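Local atomic coordinates of phosphoethanolamine N-methyltransferase 1 (Haemonchus contortus, PDB entry 4KRG), a protein that probably catalyses the S-adenosylmethionine-dependent methylation of phosphoethanolamine, an early step of phosphocholine synthesis in this parasitic nematode. Residues 276-281 with 308-313. Residues are numbered along the deposited sequence; the frame is centred on the assembly and turned at random.
Sequences YSWTDK and PFLHVN
Asp280 lays its carboxylate obliquely across the side chain of Asn313, the two planes 29° apart. Asn313 ND2 donates to Asp280 OD2 at 3.1 Å, a fairly straight bond that meets the oxygen on its syn side and lies close to the amide plane. Ser277 N donates to the same oxygen from the other face of the carboxylate, so two N-H groups grip OD2 and restrain the group's rotation. With CG of Asn313 anti to its backbone N (chi1 -170°), the amide extends to this carboxylate through ND2, while OD1 caps Leu316 N at the start of helix 314-321. Thr279 carries the second polar link: its OG1 donates to His311 O at only 2.6 Å, nearly in line with the C=O bond. Ser277 OG lies 3.2 Å from that same His311 O and also close to Thr279 OG1. Glu274 accepts a hydrogen bond from NE2 of this histidine. Two waters bridge the segments, one donating to Thr279 OG1 and Asp280 OD1 while accepting from Asn313 N, the other accepting from Trp278 N and donating to Phe309 O. On the apolar side, Leu310 CD1 reaches Trp278 CZ2 at 3.7 Å and Thr279 CG2 at 3.9 Å. That threonine methyl sits over the centre of one face of the Trp278 ring, and Tyr459 meets the same indole edge-to-face. The contact thus ties a type I beta turn, Ser277 to Asp280, to the loop after strand 297-302, the first strand of a Rossmann-like C-terminal methyltransferase fold, where such domains usually bind S-adenosylmethionine, although here S-adenosylhomocysteine occupies the N-terminal domain.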
loop_
_atom_site.group_PDB
_atom_site.type_symbol
_atom_site.label_atom_id
_atom_site.label_comp_id
_atom_site.label_asym_id
_atom_site.label_seq_id
_atom_site.Cartn_x
_atom_site.Cartn_y
_atom_site.Cartn_z
ATOM N N TYR A 276 2.413 -0.864 23.429
ATOM C CA TYR A 276 3.758 -0.314 23.260
ATOM C C TYR A 276 4.609 -1.414 22.641
ATOM O O TYR A 276 4.170 -2.556 22.583
ATOM C CB TYR A 276 4.342 0.127 24.604
ATOM C CG TYR A 276 4.376 -0.971 25.632
ATOM C CD1 TYR A 276 5.473 -1.813 25.737
ATOM C CD2 TYR A 276 3.303 -1.180 26.490
ATOM C CE1 TYR A 276 5.505 -2.827 26.662
ATOM C CE2 TYR A 276 3.324 -2.195 27.423
ATOM C CZ TYR A 276 4.428 -3.016 27.506
ATOM O OH TYR A 276 4.463 -4.031 28.425
ATOM N N SER A 277 5.816 -1.091 22.186
ATOM C CA SER A 277 6.712 -2.113 21.634
ATOM C C SER A 277 7.745 -2.488 22.685
ATOM O O SER A 277 8.156 -1.637 23.471
ATOM C CB SER A 277 7.405 -1.601 20.368
ATOM O OG SER A 277 8.324 -2.560 19.864
ATOM N N TRP A 278 8.176 -3.746 22.717
ATOM C CA TRP A 278 9.178 -4.114 23.711
ATOM C C TRP A 278 10.486 -3.392 23.464
ATOM O O TRP A 278 11.285 -3.221 24.373
ATOM C CB TRP A 278 9.392 -5.628 23.818
ATOM C CG TRP A 278 10.104 -6.336 22.694
ATOM C CD1 TRP A 278 9.530 -7.112 21.735
ATOM C CD2 TRP A 278 11.521 -6.406 22.475
ATOM N NE1 TRP A 278 10.493 -7.642 20.913
ATOM C CE2 TRP A 278 11.725 -7.228 21.344
ATOM C CE3 TRP A 278 12.635 -5.852 23.108
ATOM C CZ2 TRP A 278 12.995 -7.498 20.834
ATOM C CZ3 TRP A 278 13.894 -6.120 22.602
ATOM C CH2 TRP A 278 14.064 -6.938 21.477
ATOM N N THR A 279 10.676 -2.939 22.230
ATOM C CA THR A 279 11.918 -2.290 21.844
ATOM C C THR A 279 11.984 -0.839 22.311
ATOM O O THR A 279 13.035 -0.212 22.224
ATOM C CB THR A 279 12.112 -2.337 20.320
ATOM O OG1 THR A 279 11.036 -1.635 19.696
ATOM C CG2 THR A 279 12.118 -3.766 19.822
ATOM N N ASP A 280 10.860 -0.303 22.788
ATOM C CA ASP A 280 10.809 1.080 23.264
ATOM C C ASP A 280 11.889 1.353 24.296
ATOM O O ASP A 280 12.649 2.316 24.172
ATOM C CB ASP A 280 9.455 1.402 23.910
ATOM C CG ASP A 280 8.302 1.327 22.935
ATOM O OD1 ASP A 280 8.548 1.152 21.732
ATOM O OD2 ASP A 280 7.145 1.458 23.382
ATOM N N LYS A 281 11.938 0.495 25.313
ATOM C CA LYS A 281 12.887 0.625 26.413
ATOM C C LYS A 281 14.329 0.573 25.912
ATOM O O LYS A 281 15.197 1.276 26.427
ATOM C CB LYS A 281 12.646 -0.472 27.455
ATOM C CG LYS A 281 13.664 -0.505 28.597
ATOM C CD LYS A 281 13.302 0.486 29.706
ATOM C CE LYS A 281 14.493 0.843 30.595
ATOM N NZ LYS A 281 15.036 -0.316 31.347
ATOM N N PRO A 308 7.237 -11.139 14.730
ATOM C CA PRO A 308 6.291 -10.074 14.371
ATOM C C PRO A 308 6.341 -8.900 15.346
ATOM O O PRO A 308 5.943 -7.781 15.008
ATOM C CB PRO A 308 4.930 -10.774 14.457
ATOM C CG PRO A 308 5.151 -11.919 15.390
ATOM C CD PRO A 308 6.553 -12.374 15.146
ATOM N N PHE A 309 6.839 -9.164 16.550
ATOM C CA PHE A 309 6.883 -8.161 17.606
ATOM C C PHE A 309 8.161 -7.329 17.599
ATOM O O PHE A 309 8.289 -6.369 18.362
ATOM C CB PHE A 309 6.685 -8.833 18.966
ATOM C CG PHE A 309 5.464 -9.705 19.021
ATOM C CD1 PHE A 309 4.212 -9.175 18.752
ATOM C CD2 PHE A 309 5.566 -11.054 19.317
ATOM C CE1 PHE A 309 3.084 -9.972 18.782
ATOM C CE2 PHE A 309 4.444 -11.851 19.357
ATOM C CZ PHE A 309 3.196 -11.309 19.087
ATOM N N LEU A 310 9.105 -7.702 16.743
ATOM C CA LEU A 310 10.343 -6.941 16.609
ATOM C C LEU A 310 10.132 -5.803 15.611
ATOM O O LEU A 310 10.159 -6.008 14.396
ATOM C CB LEU A 310 11.498 -7.845 16.165
ATOM C CG LEU A 310 12.886 -7.210 16.028
ATOM C CD1 LEU A 310 13.259 -6.465 17.301
ATOM C CD2 LEU A 310 13.924 -8.268 15.720
ATOM N N HIS A 311 9.902 -4.607 16.140
ATOM C CA HIS A 311 9.695 -3.425 15.313
ATOM C C HIS A 311 9.881 -2.156 16.136
ATOM O O HIS A 311 10.204 -2.212 17.319
ATOM C CB HIS A 311 8.308 -3.449 14.653
ATOM C CG HIS A 311 7.173 -3.257 15.612
ATOM N ND1 HIS A 311 6.050 -2.523 15.299
ATOM C CD2 HIS A 311 6.983 -3.710 16.874
ATOM C CE1 HIS A 311 5.218 -2.531 16.323
ATOM N NE2 HIS A 311 5.761 -3.243 17.295
ATOM N N VAL A 312 9.673 -1.017 15.485
ATOM C CA VAL A 312 9.859 0.298 16.077
ATOM C C VAL A 312 8.489 0.886 16.357
ATOM O O VAL A 312 7.597 0.811 15.509
ATOM C CB VAL A 312 10.596 1.234 15.093
ATOM C CG1 VAL A 312 10.639 2.659 15.625
ATOM C CG2 VAL A 312 11.994 0.722 14.803
ATOM N N ASN A 313 8.315 1.458 17.543
ATOM C CA ASN A 313 7.053 2.091 17.903
ATOM C C ASN A 313 7.027 3.497 17.319
ATOM O O ASN A 313 7.358 4.475 17.994
ATOM C CB ASN A 313 6.898 2.131 19.422
ATOM C CG ASN A 313 5.522 2.562 19.861
ATOM O OD1 ASN A 313 4.741 3.103 19.074
ATOM N ND2 ASN A 313 5.212 2.327 21.135
HETATM O O HOH W 1 6.901 -5.098 20.309
HETATM O O HOH W 2 10.165 1.179 19.565
#